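Local coordinates for protein endo-arabinase (Bacteroides thetaiotaomicron, PDB 5C0P) that probably hydrolyses O-glycosidic bonds within L-arabinan, as a magnesium-binding member of glycoside hydrolase family 43, at residues 44-49 and 64-69; 72-77 and 106-111; 79-84 and 95-100. All coordinates share one frame; numbering follows the deposited sequence. Where two conformers were deposited one is given.

Contact 1 of 3, residues 44-49 and 64-69; sequences FNNNLK and EGYSFI
The Tyr66 ring meets two side chains of 44-49. At its edge, nearly in the ring plane, Asn46 OD1 lies 3.5 Å from Tyr66 CE1, with amide and ring only 25° from coplanar; that oxygen's hydrogen bond goes elsewhere, to Arg51. The aliphatic part of Lys49 runs past the same ring, and Lys49 CE comes to 3.5 Å from Tyr66 CE1. A bend about the CD-CE bond (chi4 -65°) brings Lys49 NZ back to Asn46 O at 2.8 Å and to Asn47 O at 3.0 Å. Lysine suits this place because its methylenes can pack on the phenol while its ammonium grips two carbonyls of the turn. Ser67 and Phe68 both face Ile50, a classic beta bulge where the chain turns a corner. At Phe68 it is the backbone that meets the turn: Phe68 O receives a CA-H...O contact from Lys49 CA at 3.5 Å. Ile69 then reaches across with its delta methyl, and Ile69 CD1 presses tightly on Lys49 CB at 3.5 Å. Strand 50-55 runs between strands 39-45 and 60-68 in the sheet, while the Phe68 side chain touches Leu94 and Phe98 of strand 91-100.

Contact 2 of 3, residues 72-77 and 106-111; sequences SDFWGQ and GTSILV
Phe74 points the edge of its ring at strand 106-111, where Phe74 CZ lies 3.6 Å from Ser108 OG, near the ring plane. Farther along the same strand, Phe74 CE1 makes an apolar contact with Leu110 CD2 at 4.2 Å. With CG anti to the backbone N (chi1 -174°), the phenyl group extends from the loop toward the strand, where it also meets the rings of Phe68 and Phe98 edge-to-face. Asn124 ties down the backbone on either side, at Asp73 and Trp75.

Trp75 follows, its CD1 3.6 Å above one face of the Phe74 ring, toward the rim. The indole then carries its edge to the strand. Trp75 NE1 donates to Ser108 OG at 3.2 Å in a weak but fairly straight bond (161° at the hydrogen), while at the six-membered ring Trp75 CH2 touches Gly106 O at 3.6 Å. Gly106 and Ser108 are small enough for so broad a ring to come edge-on to the backbone. With an alanine in place of Trp75, Ser108 OG would probably be left without its indole donor, Phe74 would lose the indole edge atom CD1 packed over one face, and a gap would open beside Gly106. Gly76 is equally apt, since a CB there would be crowded by Trp75 CE2. Gln77 NE2 donates to Phe74 O at 2.9 Å, glutamine's side chain being long enough to bring its amide back to that carbonyl.

The chemistry is thus mostly apolar and aromatic, with a single weak hydrogen bond across it: shape and burial probably hold the loop to the strand, and the indole N-H chiefly finds a polar mate inside the protein.

Contact 3 of 3, residues 79-84 and 95-100; sequences DFWAPD and FTTFSN. With MG (magnesium ion), chain C.
Asp79 stands beside Phe98 and Ser99. Asp79 CB lies 3.6 Å from Thr97 O and sits over the rim of one face of the Trp81 indole. CG, beside the backbone N (chi1 -54°), leads the carboxylate to Ser99, whose OG donates to Asp79 OD2 at 2.7 Å from well above the carboxylate plane. The same oxygen forms a salt bridge with Arg105, so an aspartate suits this place between a hydroxyl and a guanidinium.

Phe80 and Trp81 both face Thr97 in a G1 beta bulge. Phe80 CB points away from 95-100, on the other side from those of Asp79 and Trp81, yet its ring takes the edge of Phe98 in a T-shaped stack: planes at 83°, Phe98 CE1 over the ring centre. Trp81 N donates to Thr97 O at 2.9 Å, and Thr97 N answers to Trp81 O. The register then slips by one residue before Asp84 and Phe95 pair through two backbone bonds, Phe95 N reaching Asp84 O at 2.9 Å.

Asp84 OD1 binds magnesium at 2.1 Å. Four waters and His261 complete six ligands. Aspartate suits the site, one oxygen on the metal and the other accepting from a metal-bound water; further waters donate to Ala82 O and Pro83 O, so carbonyls of the same strand provide part of the second shell. The arrangement, a blade's hairpin presenting a metal ligand near the centre, is characteristic of the five-bladed beta-propeller of family 43.

How the contacts relate
Along the chain contact 1 comes first; the loop 72-77 of contact 2 follows, then both strands of contact 3, and finally strand 103-112 of contact 2. Contact 1 belongs to the sheet holding strands 39-45, 50-55 and 60-68. Contacts 2 and 3, with centres about 8 Å apart, share the next sheet, where strand 91-100 lies between 78-88 and 103-112 and Gly106 O probably accepts from Phe98 N. Contact 1 is centred about 13 Å from contact 2 and about 11 Å from contact 3. Phe68 packs on Leu110, and Asn45 and Lys49 on Phe80, so packing joins the two successive propeller sheets.

Contact 1 of 3, residues 44-49 and 64-69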
ATOM      1  N   PHE A  44       4.523   1.761 -10.624  1.00  7.94           N
ATOM      2  CA  PHE A  44       5.649   1.627  -9.708  1.00  9.07           C
ATOM      3  C   PHE A  44       6.570   2.841  -9.727  1.00 11.85           C
ATOM      4  O   PHE A  44       6.595   3.603 -10.699  1.00 12.44           O
ATOM      5  CB  PHE A  44       6.424   0.320  -9.973  1.00  9.52           C
ATOM      6  CG  PHE A  44       7.035   0.225 -11.356  1.00 10.71           C
ATOM      7  CD1 PHE A  44       6.288  -0.227 -12.436  1.00 12.34           C
ATOM      8  CD2 PHE A  44       8.371   0.554 -11.559  1.00 13.57           C
ATOM      9  CE1 PHE A  44       6.858  -0.323 -13.701  1.00 13.07           C
ATOM     10  CE2 PHE A  44       8.951   0.459 -12.819  1.00 14.91           C
ATOM     11  CZ  PHE A  44       8.192   0.014 -13.890  1.00 15.65           C
ATOM     12  N   ASN A  45       7.294   3.035  -8.628  1.00 11.96           N
ATOM     13  CA  ASN A  45       8.309   4.072  -8.542  1.00 10.12           C
ATOM     14  C   ASN A  45       9.460   3.755  -9.498  1.00 13.66           C
ATOM     15  O   ASN A  45      10.137   2.732  -9.348  1.00 17.45           O
ATOM     16  CB  ASN A  45       8.827   4.169  -7.103  1.00 11.24           C
ATOM     17  CG  ASN A  45       9.894   5.238  -6.929  1.00 15.90           C
ATOM     18  OD1 ASN A  45      10.130   6.050  -7.821  1.00 20.76           O
ATOM     19  ND2 ASN A  45      10.544   5.240  -5.769  1.00 20.06           N
ATOM     20  N   ASN A  46       9.668   4.618 -10.484  1.00 12.24           N
ATOM     21  CA  ASN A  46      10.697   4.422 -11.498  1.00 11.98           C
ATOM     22  C   ASN A  46      11.728   5.551 -11.398  1.00 11.31           C
ATOM     23  O   ASN A  46      12.335   5.956 -12.392  1.00 13.66           O
ATOM     24  CB  ASN A  46      10.027   4.356 -12.876  1.00 12.24           C
ATOM     25  CG  ASN A  46      10.968   3.940 -13.997  1.00 15.86           C
ATOM     26  OD1 ASN A  46      10.940   4.534 -15.077  1.00 18.98           O
ATOM     27  ND2 ASN A  46      11.797   2.918 -13.757  1.00 15.23           N
ATOM     28  N   ASN A  47      11.915   6.027 -10.164  1.00 10.83           N
ATOM     29  CA  ASN A  47      12.857   7.097  -9.813  1.00 11.05           C
ATOM     30  C   ASN A  47      12.318   8.483 -10.165  1.00 11.60           C
ATOM     31  O   ASN A  47      12.495   8.961 -11.289  1.00 12.07           O
ATOM     32  CB  ASN A  47      14.254   6.876 -10.405  1.00 11.99           C
ATOM     33  CG  ASN A  47      15.304   7.763  -9.764  1.00 12.88           C
ATOM     34  OD1 ASN A  47      14.987   8.666  -8.988  1.00 13.82           O
ATOM     35  ND2 ASN A  47      16.568   7.517 -10.096  1.00 16.36           N
ATOM     36  N   LEU A  48      11.650   9.104  -9.190  1.00 11.83           N
ATOM     37  CA  LEU A  48      11.062  10.448  -9.333  1.00 10.71           C
ATOM     38  C   LEU A  48      10.034  10.514 -10.466  1.00 12.18           C
ATOM     39  O   LEU A  48       9.837  11.560 -11.102  1.00 13.48           O
ATOM     40  CB  LEU A  48      12.146  11.522  -9.484  1.00 11.98           C
ATOM     41  CG  LEU A  48      13.053  11.619  -8.248  1.00 12.39           C
ATOM     42  CD1 LEU A  48      14.112  12.700  -8.405  1.00 15.49           C
ATOM     43  CD2 LEU A  48      12.203  11.892  -7.016  1.00 12.88           C
ATOM     44  N   LYS A  49       9.391   9.378 -10.704  1.00 10.67           N
ATOM     45  CA  LYS A  49       8.266   9.300 -11.626  1.00 10.93           C
ATOM     46  C   LYS A  49       7.590   7.968 -11.432  1.00 11.05           C
ATOM     47  O   LYS A  49       8.204   7.017 -10.951  1.00 13.38           O
ATOM     48  CB  LYS A  49       8.724   9.448 -13.073  1.00 14.58           C
ATOM     49  CG  LYS A  49       9.820   8.493 -13.506  1.00 17.45           C
ATOM     50  CD  LYS A  49      10.585   9.090 -14.685  1.00 21.25           C
ATOM     51  CE  LYS A  49      11.726   8.197 -15.141  1.00 27.86           C
ATOM     52  NZ  LYS A  49      12.781   8.060 -14.116  1.00 23.92           N
ATOM     53  N   GLU A  64       3.648   0.706 -20.567  1.00 13.11           N
ATOM     54  CA  GLU A  64       2.684   1.718 -20.989  1.00 14.30           C
ATOM     55  C   GLU A  64       3.135   3.133 -20.628  1.00 17.25           C
ATOM     56  O   GLU A  64       2.348   4.075 -20.675  1.00 18.92           O
ATOM     57  CB  GLU A  64       1.303   1.428 -20.395  1.00 14.05           C
ATOM     58  CG  GLU A  64       0.583   0.255 -21.046  1.00 16.80           C
ATOM     59  CD  GLU A  64       0.124   0.546 -22.464  1.00 25.58           C
ATOM     60  OE1 GLU A  64       0.146   1.721 -22.889  1.00 25.99           O
ATOM     61  OE2 GLU A  64      -0.263  -0.411 -23.163  1.00 31.98           O
ATOM     62  N   GLY A  65       4.411   3.291 -20.299  1.00 15.89           N
ATOM     63  CA  GLY A  65       4.963   4.619 -20.116  1.00 15.61           C
ATOM     64  C   GLY A  65       4.768   5.170 -18.719  1.00 13.37           C
ATOM     65  O   GLY A  65       4.655   4.421 -17.748  1.00 13.31           O
ATOM     66  N   TYR A  66       4.723   6.492 -18.609  1.00 13.60           N
ATOM     67  CA  TYR A  66       4.647   7.121 -17.298  1.00 12.07           C
ATOM     68  C   TYR A  66       3.235   7.577 -16.983  1.00 13.70           C
ATOM     69  O   TYR A  66       2.604   8.277 -17.781  1.00 18.74           O
ATOM     70  CB  TYR A  66       5.606   8.309 -17.222  1.00 15.00           C
ATOM     71  CG  TYR A  66       7.030   7.931 -17.539  1.00 17.44           C
ATOM     72  CD1 TYR A  66       7.764   7.132 -16.671  1.00 18.61           C
ATOM     73  CD2 TYR A  66       7.636   8.366 -18.706  1.00 28.10           C
ATOM     74  CE1 TYR A  66       9.067   6.781 -16.960  1.00 23.38           C
ATOM     75  CE2 TYR A  66       8.938   8.024 -19.002  1.00 34.53           C
ATOM     76  CZ  TYR A  66       9.648   7.230 -18.125  1.00 34.07           C
ATOM     77  OH  TYR A  66      10.947   6.889 -18.421  1.00 44.48           O
ATOM     78  N   SER A  67       2.749   7.166 -15.816  1.00 13.27           N
ATOM     79  CA  SER A  67       1.419   7.543 -15.365  1.00 12.47           C
ATOM     80  C   SER A  67       1.456   8.817 -14.521  1.00 12.04           C
ATOM     81  O   SER A  67       0.444   9.498 -14.394  1.00 13.26           O
ATOM     82  CB  SER A  67       0.759   6.403 -14.594  1.00 12.10           C
ATOM     83  OG  SER A  67       1.530   6.046 -13.454  1.00 11.79           O
ATOM     84  N   PHE A  68       2.610   9.140 -13.937  1.00 10.80           N
ATOM     85  CA  PHE A  68       2.757  10.426 -13.248  1.00  9.93           C
ATOM     86  C   PHE A  68       4.168  10.984 -13.290  1.00 12.80           C
ATOM     87  O   PHE A  68       5.114  10.350 -12.808  1.00 13.79           O
ATOM     88  CB  PHE A  68       2.300  10.362 -11.778  1.00  9.57           C
ATOM     89  CG  PHE A  68       2.407  11.685 -11.070  1.00 11.67           C
ATOM     90  CD1 PHE A  68       1.711  12.784 -11.557  1.00 12.43           C
ATOM     91  CD2 PHE A  68       3.200  11.846  -9.945  1.00 13.17           C
ATOM     92  CE1 PHE A  68       1.802  14.020 -10.946  1.00 12.21           C
ATOM     93  CE2 PHE A  68       3.292  13.097  -9.319  1.00  9.40           C
ATOM     94  CZ  PHE A  68       2.593  14.178  -9.824  1.00 11.85           C
ATOM     95  N   ILE A  69       4.295  12.176 -13.869  1.00 14.33           N
ATOM     96  CA  ILE A  69       5.502  12.983 -13.775  1.00 15.84           C
ATOM     97  C   ILE A  69       5.075  14.293 -13.147  1.00 14.29           C
ATOM     98  O   ILE A  69       4.199  14.969 -13.688  1.00 18.97           O
ATOM     99  CB  ILE A  69       6.060  13.339 -15.161  1.00 24.52           C
ATOM    100  CG1 ILE A  69       6.221  12.093 -16.031  1.00 33.20           C
ATOM    101  CG2 ILE A  69       7.372  14.126 -15.021  1.00 30.61           C
ATOM    102  CD1 ILE A  69       7.426  11.283 -15.697  1.00 35.70           C
TER

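Contact 2 of 3, residues 72-77 and 106-111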
ATOM      1  N   SER A  72       6.427  21.237 -11.934  0.64 20.25           N
ATOM      2  CA  SER A  72       7.305  21.927 -10.991  0.64 19.93           C
ATOM      3  C   SER A  72       6.564  22.503  -9.786  0.64 21.95           C
ATOM      4  O   SER A  72       7.162  22.728  -8.736  0.64 23.58           O
ATOM      5  CB  SER A  72       8.100  23.028 -11.695  0.64 21.75           C
ATOM      6  OG  SER A  72       7.236  24.009 -12.235  0.64 23.97           O
ATOM      7  N   ASP A  73       5.263  22.736  -9.933  1.00 18.57           N
ATOM      8  CA  ASP A  73       4.472  23.288  -8.836  1.00 18.98           C
ATOM      9  C   ASP A  73       3.825  22.241  -7.931  1.00 19.70           C
ATOM     10  O   ASP A  73       3.156  22.592  -6.961  1.00 19.45           O
ATOM     11  CB  ASP A  73       3.428  24.290  -9.345  1.00 20.99           C
ATOM     12  CG  ASP A  73       2.392  23.660 -10.259  1.00 26.87           C
ATOM     13  OD1 ASP A  73       2.487  22.453 -10.572  1.00 25.05           O
ATOM     14  OD2 ASP A  73       1.476  24.397 -10.691  1.00 35.67           O
ATOM     15  N   PHE A  74       4.037  20.962  -8.225  1.00 17.38           N
ATOM     16  CA  PHE A  74       3.542  19.908  -7.342  1.00 13.34           C
ATOM     17  C   PHE A  74       4.248  19.985  -5.996  1.00 13.63           C
ATOM     18  O   PHE A  74       5.458  20.216  -5.929  1.00 14.66           O
ATOM     19  CB  PHE A  74       3.774  18.541  -7.961  1.00 12.12           C
ATOM     20  CG  PHE A  74       3.173  17.408  -7.177  1.00 14.78           C
ATOM     21  CD1 PHE A  74       1.802  17.342  -6.945  1.00 14.72           C
ATOM     22  CD2 PHE A  74       3.979  16.394  -6.691  1.00 15.16           C
ATOM     23  CE1 PHE A  74       1.246  16.272  -6.230  1.00 14.96           C
ATOM     24  CE2 PHE A  74       3.437  15.328  -5.975  1.00 13.37           C
ATOM     25  CZ  PHE A  74       2.063  15.269  -5.745  1.00 15.00           C
ATOM     26  N   TRP A  75       3.493  19.780  -4.920  1.00 12.67           N
ATOM     27  CA  TRP A  75       4.017  19.987  -3.582  1.00 12.30           C
ATOM     28  C   TRP A  75       5.156  19.052  -3.218  1.00 14.27           C
ATOM     29  O   TRP A  75       6.025  19.421  -2.428  1.00 18.98           O
ATOM     30  CB  TRP A  75       2.903  19.820  -2.545  1.00 13.57           C
ATOM     31  CG  TRP A  75       2.510  18.385  -2.285  1.00 11.83           C
ATOM     32  CD1 TRP A  75       1.542  17.670  -2.931  1.00 11.91           C
ATOM     33  CD2 TRP A  75       3.054  17.508  -1.285  1.00 11.62           C
ATOM     34  NE1 TRP A  75       1.467  16.397  -2.416  1.00 13.56           N
ATOM     35  CE2 TRP A  75       2.378  16.273  -1.401  1.00 11.50           C
ATOM     36  CE3 TRP A  75       4.051  17.644  -0.311  1.00 11.21           C
ATOM     37  CZ2 TRP A  75       2.664  15.178  -0.569  1.00 11.36           C
ATOM     38  CZ3 TRP A  75       4.339  16.553   0.510  1.00 14.84           C
ATOM     39  CH2 TRP A  75       3.648  15.341   0.378  1.00 10.41           C
ATOM     40  N   GLY A  76       5.134  17.840  -3.764  1.00 14.74           N
ATOM     41  CA  GLY A  76       6.060  16.805  -3.330  1.00 16.94           C
ATOM     42  C   GLY A  76       7.018  16.389  -4.426  1.00 12.97           C
ATOM     43  O   GLY A  76       6.714  15.510  -5.225  1.00 15.38           O
ATOM     44  N   GLN A  77       8.188  17.006  -4.450  1.00 14.04           N
ATOM     45  CA  GLN A  77       9.133  16.739  -5.524  1.00 13.71           C
ATOM     46  C   GLN A  77      10.052  15.557  -5.237  1.00 14.17           C
ATOM     47  O   GLN A  77      10.790  15.123  -6.120  1.00 14.72           O
ATOM     48  CB  GLN A  77       9.950  17.985  -5.849  1.00 16.91           C
ATOM     49  CG  GLN A  77       9.111  19.167  -6.345  1.00 18.02           C
ATOM     50  CD  GLN A  77       8.551  18.946  -7.742  1.00 19.33           C
ATOM     51  OE1 GLN A  77       9.220  18.385  -8.611  1.00 20.24           O
ATOM     52  NE2 GLN A  77       7.314  19.388  -7.964  1.00 16.63           N
ATOM     53  N   GLY A 106       4.423  12.795   3.254  1.00 10.15           N
ATOM     54  CA  GLY A 106       3.029  12.401   3.345  1.00  9.48           C
ATOM     55  C   GLY A 106       2.548  11.738   2.077  1.00 10.97           C
ATOM     56  O   GLY A 106       3.221  11.781   1.045  1.00  9.93           O
ATOM     57  N   THR A 107       1.375  11.128   2.144  1.00  9.77           N
ATOM     58  CA  THR A 107       0.789  10.491   0.978  1.00  9.85           C
ATOM     59  C   THR A 107      -0.201  11.472   0.374  1.00  9.93           C
ATOM     60  O   THR A 107      -0.966  12.105   1.101  1.00 10.77           O
ATOM     61  CB  THR A 107       0.077   9.188   1.378  1.00 10.62           C
ATOM     62  OG1 THR A 107       1.027   8.310   1.993  1.00 10.59           O
ATOM     63  CG2 THR A 107      -0.555   8.505   0.160  1.00 11.49           C
ATOM     64  N   SER A 108      -0.172  11.633  -0.944  1.00  8.53           N
ATOM     65  CA  SER A 108      -1.194  12.448  -1.590  1.00  9.92           C
ATOM     66  C   SER A 108      -1.933  11.663  -2.658  1.00 10.59           C
ATOM     67  O   SER A 108      -1.511  10.560  -3.053  1.00  9.67           O
ATOM     68  CB  SER A 108      -0.659  13.791  -2.107  1.00 19.62           C
ATOM     69  OG  SER A 108       0.039  13.630  -3.305  1.00 20.24           O
ATOM     70  N   ILE A 109      -3.063  12.217  -3.082  1.00 11.00           N
ATOM     71  CA  ILE A 109      -3.981  11.529  -3.975  1.00 10.19           C
ATOM     72  C   ILE A 109      -4.054  12.261  -5.309  1.00  9.85           C
ATOM     73  O   ILE A 109      -4.181  13.494  -5.360  1.00 11.92           O
ATOM     74  CB  ILE A 109      -5.377  11.424  -3.343  1.00 10.00           C
ATOM     75  CG1 ILE A 109      -5.290  10.640  -2.026  1.00  8.86           C
ATOM     76  CG2 ILE A 109      -6.370  10.772  -4.321  1.00 12.46           C
ATOM     77  CD1 ILE A 109      -6.590  10.636  -1.197  1.00  9.84           C
ATOM     78  N   LEU A 110      -3.936  11.492  -6.390  1.00 10.00           N
ATOM     79  CA  LEU A 110      -3.973  12.038  -7.741  1.00  9.13           C
ATOM     80  C   LEU A 110      -5.033  11.273  -8.511  1.00  9.45           C
ATOM     81  O   LEU A 110      -5.372  10.145  -8.143  1.00 11.06           O
ATOM     82  CB  LEU A 110      -2.606  11.898  -8.413  1.00 12.01           C
ATOM     83  CG  LEU A 110      -1.470  12.580  -7.636  1.00 11.61           C
ATOM     84  CD1 LEU A 110      -0.747  11.604  -6.689  1.00 11.74           C
ATOM     85  CD2 LEU A 110      -0.510  13.226  -8.586  1.00 12.02           C
ATOM     86  N   VAL A 111      -5.556  11.870  -9.574  1.00 10.41           N
ATOM     87  CA  VAL A 111      -6.722  11.292 -10.244  1.00 11.33           C
ATOM     88  C   VAL A 111      -6.545  11.244 -11.764  1.00 11.15           C
ATOM     89  O   VAL A 111      -5.884  12.104 -12.350  1.00 12.67           O
ATOM     90  CB  VAL A 111      -8.015  12.070  -9.865  1.00 10.29           C
ATOM     91  CG1 VAL A 111      -7.957  13.526 -10.354  1.00 13.38           C
ATOM     92  CG2 VAL A 111      -9.282  11.346 -10.371  1.00 14.06           C
TER

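Contact 3 of 3, residues 79-84 and 95-100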
ATOM      1  N   ASP A  79      10.868  11.536  -3.370  1.00 12.04           N
ATOM      2  CA  ASP A  79      10.427  10.196  -2.956  1.00  9.65           C
ATOM      3  C   ASP A  79       9.655   9.398  -4.018  1.00 11.09           C
ATOM      4  O   ASP A  79      10.221   8.487  -4.605  1.00 11.33           O
ATOM      5  CB  ASP A  79       9.688  10.197  -1.600  1.00 10.97           C
ATOM      6  CG  ASP A  79      10.493  10.850  -0.482  1.00 16.08           C
ATOM      7  OD1 ASP A  79      11.739  10.838  -0.542  1.00 19.33           O
ATOM      8  OD2 ASP A  79       9.866  11.368   0.459  1.00 20.85           O
ATOM      9  N   PHE A  80       8.381   9.722  -4.247  1.00  9.87           N
ATOM     10  CA  PHE A  80       7.526   8.957  -5.176  1.00  9.86           C
ATOM     11  C   PHE A  80       7.398   7.494  -4.735  1.00 10.71           C
ATOM     12  O   PHE A  80       7.413   6.582  -5.559  1.00 11.35           O
ATOM     13  CB  PHE A  80       8.058   9.009  -6.625  1.00  9.54           C
ATOM     14  CG  PHE A  80       7.838  10.332  -7.322  1.00 10.17           C
ATOM     15  CD1 PHE A  80       7.022  10.407  -8.442  1.00 11.17           C
ATOM     16  CD2 PHE A  80       8.443  11.492  -6.856  1.00 11.60           C
ATOM     17  CE1 PHE A  80       6.809  11.619  -9.087  1.00 11.67           C
ATOM     18  CE2 PHE A  80       8.237  12.717  -7.496  1.00 14.04           C
ATOM     19  CZ  PHE A  80       7.414  12.770  -8.617  1.00 13.08           C
ATOM     20  N   TRP A  81       7.269   7.280  -3.431  1.00 10.20           N
ATOM     21  CA  TRP A  81       7.301   5.926  -2.878  1.00 11.64           C
ATOM     22  C   TRP A  81       5.975   5.201  -2.959  1.00  9.65           C
ATOM     23  O   TRP A  81       4.911   5.783  -2.708  1.00 10.45           O
ATOM     24  CB  TRP A  81       7.723   5.946  -1.411  1.00 11.89           C
ATOM     25  CG  TRP A  81       9.136   6.360  -1.160  1.00 11.37           C
ATOM     26  CD1 TRP A  81      10.128   6.533  -2.083  1.00 14.48           C
ATOM     27  CD2 TRP A  81       9.712   6.649   0.115  1.00 14.70           C
ATOM     28  NE1 TRP A  81      11.291   6.907  -1.453  1.00 15.60           N
ATOM     29  CE2 TRP A  81      11.058   6.996  -0.106  1.00 14.50           C
ATOM     30  CE3 TRP A  81       9.213   6.654   1.422  1.00 13.89           C
ATOM     31  CZ2 TRP A  81      11.921   7.336   0.940  1.00 15.86           C
ATOM     32  CZ3 TRP A  81      10.064   7.005   2.455  1.00 16.32           C
ATOM     33  CH2 TRP A  81      11.404   7.339   2.209  1.00 15.63           C
ATOM     34  N   ALA A  82       6.066   3.918  -3.304  1.00  9.87           N
ATOM     35  CA  ALA A  82       4.990   2.950  -3.110  1.00  8.91           C
ATOM     36  C   ALA A  82       3.613   3.378  -3.610  1.00 10.04           C
ATOM     37  O   ALA A  82       2.675   3.527  -2.834  1.00 10.61           O
ATOM     38  CB  ALA A  82       4.930   2.542  -1.630  1.00  9.36           C
ATOM     39  N   PRO A  83       3.474   3.549  -4.923  1.00  9.58           N
ATOM     40  CA  PRO A  83       2.151   3.885  -5.452  1.00  8.43           C
ATOM     41  C   PRO A  83       1.132   2.742  -5.298  1.00 10.31           C
ATOM     42  O   PRO A  83       1.477   1.556  -5.430  1.00 10.19           O
ATOM     43  CB  PRO A  83       2.438   4.152  -6.935  1.00  8.73           C
ATOM     44  CG  PRO A  83       3.709   3.370  -7.225  1.00 10.53           C
ATOM     45  CD  PRO A  83       4.510   3.453  -5.972  1.00 10.13           C
ATOM     46  N   ASP A  84      -0.115   3.124  -5.011  1.00  9.19           N
ATOM     47  CA  ASP A  84      -1.283   2.251  -5.105  1.00  8.29           C
ATOM     48  C   ASP A  84      -2.217   2.932  -6.096  1.00 11.37           C
ATOM     49  O   ASP A  84      -2.246   4.169  -6.164  1.00 10.37           O
ATOM     50  CB  ASP A  84      -2.059   2.213  -3.785  1.00 10.67           C
ATOM     51  CG  ASP A  84      -1.367   1.441  -2.669  1.00 11.37           C
ATOM     52  OD1 ASP A  84      -0.212   0.981  -2.809  1.00  9.96           O
ATOM     53  OD2 ASP A  84      -2.033   1.308  -1.617  1.00 10.95           O
ATOM     54  N   PHE A  95      -2.415   6.821  -5.074  1.00  9.80           N
ATOM     55  CA  PHE A  95      -1.981   7.196  -3.730  1.00  8.71           C
ATOM     56  C   PHE A  95      -0.465   6.951  -3.674  1.00  9.91           C
ATOM     57  O   PHE A  95      -0.016   5.799  -3.740  1.00 10.58           O
ATOM     58  CB  PHE A  95      -2.650   6.289  -2.683  1.00  8.87           C
ATOM     59  CG  PHE A  95      -4.095   6.619  -2.385  1.00  9.84           C
ATOM     60  CD1 PHE A  95      -5.053   6.676  -3.394  1.00 11.78           C
ATOM     61  CD2 PHE A  95      -4.508   6.806  -1.070  1.00 11.21           C
ATOM     62  CE1 PHE A  95      -6.391   6.971  -3.090  1.00 11.33           C
ATOM     63  CE2 PHE A  95      -5.835   7.077  -0.758  1.00  8.98           C
ATOM     64  CZ  PHE A  95      -6.781   7.170  -1.770  1.00  9.16           C
ATOM     65  N   THR A  96       0.324   8.018  -3.562  1.00  8.58           N
ATOM     66  CA  THR A  96       1.785   7.908  -3.573  1.00 10.06           C
ATOM     67  C   THR A  96       2.372   8.813  -2.497  1.00  9.71           C
ATOM     68  O   THR A  96       1.773   9.832  -2.139  1.00  9.81           O
ATOM     69  CB  THR A  96       2.366   8.277  -4.969  1.00 11.88           C
ATOM     70  OG1 THR A  96       1.822   7.379  -5.947  1.00 12.29           O
ATOM     71  CG2 THR A  96       3.889   8.156  -5.010  1.00 11.40           C
ATOM     72  N   THR A  97       3.532   8.433  -1.973  1.00  8.51           N
ATOM     73  CA  THR A  97       4.144   9.178  -0.882  1.00  9.69           C
ATOM     74  C   THR A  97       5.272  10.077  -1.389  1.00  9.27           C
ATOM     75  O   THR A  97       6.126   9.663  -2.178  1.00 11.24           O
ATOM     76  CB  THR A  97       4.629   8.210   0.213  1.00 10.48           C
ATOM     77  OG1 THR A  97       3.486   7.543   0.781  1.00 10.59           O
ATOM     78  CG2 THR A  97       5.383   8.951   1.301  1.00 11.61           C
ATOM     79  N   PHE A  98       5.261  11.332  -0.934  1.00  9.42           N
ATOM     80  CA  PHE A  98       6.218  12.328  -1.388  1.00 11.44           C
ATOM     81  C   PHE A  98       6.729  13.119  -0.198  1.00 13.24           C
ATOM     82  O   PHE A  98       6.161  13.052   0.886  1.00 11.55           O
ATOM     83  CB  PHE A  98       5.550  13.337  -2.343  1.00 10.29           C
ATOM     84  CG  PHE A  98       4.855  12.715  -3.528  1.00  9.48           C
ATOM     85  CD1 PHE A  98       5.549  12.450  -4.709  1.00 10.30           C
ATOM     86  CD2 PHE A  98       3.490  12.449  -3.480  1.00  9.59           C
ATOM     87  CE1 PHE A  98       4.891  11.891  -5.813  1.00  9.97           C
ATOM     88  CE2 PHE A  98       2.822  11.896  -4.577  1.00  8.56           C
ATOM     89  CZ  PHE A  98       3.527  11.619  -5.748  1.00  8.42           C
ATOM     90  N   SER A  99       7.786  13.894  -0.412  1.00 12.22           N
ATOM     91  CA  SER A  99       8.204  14.900   0.547  1.00 13.86           C
ATOM     92  C   SER A  99       8.812  16.065  -0.224  1.00 13.25           C
ATOM     93  O   SER A  99       8.960  16.004  -1.445  1.00 13.57           O
ATOM     94  CB  SER A  99       9.215  14.339   1.549  1.00 16.30           C
ATOM     95  OG  SER A  99      10.428  13.969   0.917  1.00 19.12           O
ATOM     96  N   ASN A 100       9.160  17.134   0.482  1.00 14.47           N
ATOM     97  CA  ASN A 100       9.798  18.272  -0.151  1.00 15.46           C
ATOM     98  C   ASN A 100      10.593  18.999   0.906  1.00 16.73           C
ATOM     99  O   ASN A 100      10.373  18.788   2.099  1.00 17.43           O
ATOM    100  CB  ASN A 100       8.737  19.210  -0.738  1.00 19.46           C
ATOM    101  CG  ASN A 100       9.216  19.948  -1.974  1.00 22.53           C
ATOM    102  OD1 ASN A 100       9.402  19.349  -3.030  1.00 25.12           O
ATOM    103  ND2 ASN A 100       9.400  21.257  -1.852  1.00 25.86           N
TER
HETATM  104 MG    MG C 402       1.159   0.059  -1.474  1.00  6.93          MG
HETATM  105  O   HOH W   1       2.695   5.501  -0.753  1.00 12.90           O
HETATM  106  O   HOH W   2       1.683   2.015  -0.844  1.00 10.38           O
HETATM  107  O   HOH W   3       2.374   0.063  -3.194  1.00 10.51           O
HETATM  108  O   HOH W   4      -0.304   0.149   0.029  1.00 11.36           O
HETATM  109  O   HOH W   5       0.445  -1.919  -1.734  1.00 11.70           O